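Local coordinates for CHAD domain protein (Streptomyces chartreusis, PDB 6RN5) that probably binds polyphosphate as a phosin built on the CHAD domain, and also binds copper ions, at residues A325-A330 against G345-D350. Numbering follows the deposited sequence.
Sequences AAAAQA and GVLHAD. With CU (copper (II) ion), chain B.
The methyl of Ala327 lies over the backbone of the opposing helix, between Leu347 and His348. Its CB is 3.9 Å from His348 N and 4.1 Å from His348 CB. Beside it, the branch carbon of Leu347 also makes contact, with CG 4.2 Å from Ala327 CB. The next methyl, that of Ala328, meets the imidazole instead: Ala328 CB is 3.9 Å from His348 CD2 and approaches the ring obliquely.

These contacts are all van der Waals. The two helices run nearly antiparallel, at 160°, and their axes come within 8.2 Å. Small alanine side chains permit this close spacing; Ala327 and His348 are the pair with the nearest CA atoms, 5.4 Å apart. All four touching residues are buried.

The CG of His348 stands anti to the backbone N (chi1 171°), which carries the ring past the methyl of Ala328 to the metal. There NE2 binds the copper ion at 2.0 Å. His262 and His271 supply further nitrogen ligands, and the ring of His262 meets that of His348 with the planes at about 75°. The methyl of Ala328 packs against the ring that binds the metal, and the bond from NE2 to copper helps fix the ring's position.

Leu347 turns to helices 82-120 and 170-198, where it touches Leu116 and Leu179. Tyr342 of the second subunit packs on both Ala328 and His348, so the metal-bearing side of the pair also adjoins the dimer contact.

Helices 305-331 and 338-366 follow each other in the chain and form an antiparallel helical hairpin. This is the packing expected of the all-helical CHAD fold, here joined to a copper site built from three histidines, with a fourth ligand atom completing it.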
# COMPACT_ATOMS: atom_id res chain seq x y z
N ALA A 325 8.18 -10.87 -6.49
CA ALA A 325 8.96 -12.03 -6.07
C ALA A 325 10.44 -11.75 -6.26
O ALA A 325 11.25 -12.18 -5.46
CB ALA A 325 8.56 -13.27 -6.84
N ALA A 326 10.82 -10.99 -7.29
CA ALA A 326 12.21 -10.62 -7.43
C ALA A 326 12.64 -9.68 -6.30
O ALA A 326 13.77 -9.74 -5.87
CB ALA A 326 12.47 -9.97 -8.77
N ALA A 327 11.77 -8.79 -5.84
CA ALA A 327 12.14 -7.91 -4.73
C ALA A 327 12.32 -8.71 -3.45
O ALA A 327 13.27 -8.49 -2.71
CB ALA A 327 11.08 -6.85 -4.54
N ALA A 328 11.39 -9.63 -3.18
CA ALA A 328 11.48 -10.45 -1.98
C ALA A 328 12.79 -11.26 -1.99
O ALA A 328 13.55 -11.26 -1.02
CB ALA A 328 10.25 -11.37 -1.81
N GLN A 329 13.06 -11.91 -3.11
CA GLN A 329 14.21 -12.72 -3.24
C GLN A 329 15.49 -11.89 -3.12
O GLN A 329 16.42 -12.30 -2.47
CB GLN A 329 14.16 -13.53 -4.57
CG GLN A 329 15.29 -14.59 -4.70
CD GLN A 329 15.29 -15.66 -3.59
OE1 GLN A 329 14.25 -16.22 -3.24
NE2 GLN A 329 16.46 -15.93 -3.03
N ALA A 330 15.54 -10.71 -3.71
CA ALA A 330 16.68 -9.86 -3.54
C ALA A 330 16.93 -9.48 -2.06
O ALA A 330 18.06 -9.31 -1.65
CB ALA A 330 16.49 -8.58 -4.37
N GLY A 345 11.42 -4.28 0.91
CA GLY A 345 10.11 -4.54 1.54
C GLY A 345 8.96 -3.67 1.00
O GLY A 345 7.86 -4.16 0.76
N VAL A 346 9.25 -2.38 0.81
CA VAL A 346 8.30 -1.44 0.28
C VAL A 346 7.95 -1.79 -1.15
O VAL A 346 6.79 -1.78 -1.57
CB VAL A 346 8.90 -0.00 0.31
CG1 VAL A 346 7.95 1.00 -0.29
CG2 VAL A 346 9.17 0.44 1.74
N LEU A 347 8.99 -2.09 -1.92
CA LEU A 347 8.85 -2.44 -3.33
C LEU A 347 8.06 -3.73 -3.57
O LEU A 347 7.26 -3.81 -4.47
CB LEU A 347 10.23 -2.54 -3.91
CG LEU A 347 10.40 -2.80 -5.37
CD1 LEU A 347 9.69 -1.71 -6.16
CD2 LEU A 347 11.90 -2.81 -5.63
N HIS A 348 8.29 -4.75 -2.76
CA HIS A 348 7.46 -5.94 -2.80
C HIS A 348 6.01 -5.62 -2.51
O HIS A 348 5.13 -6.12 -3.20
CB HIS A 348 7.97 -6.99 -1.80
CG HIS A 348 7.05 -8.15 -1.62
ND1 HIS A 348 6.06 -8.17 -0.65
CD2 HIS A 348 6.94 -9.33 -2.28
CE1 HIS A 348 5.41 -9.33 -0.72
NE2 HIS A 348 5.92 -10.04 -1.71
N ALA A 349 5.76 -4.77 -1.52
CA ALA A 349 4.42 -4.41 -1.15
C ALA A 349 3.73 -3.62 -2.27
O ALA A 349 2.58 -3.92 -2.66
CB ALA A 349 4.44 -3.58 0.14
N ASP A 350 4.44 -2.63 -2.79
CA ASP A 350 3.99 -1.91 -3.95
C ASP A 350 3.53 -2.83 -5.10
O ASP A 350 2.45 -2.64 -5.68
CB ASP A 350 5.13 -1.01 -4.47
CG ASP A 350 4.68 -0.16 -5.62
OD1 ASP A 350 3.90 0.77 -5.35
OD2 ASP A 350 5.09 -0.43 -6.78
CU CU B . 5.40 -12.01 -1.84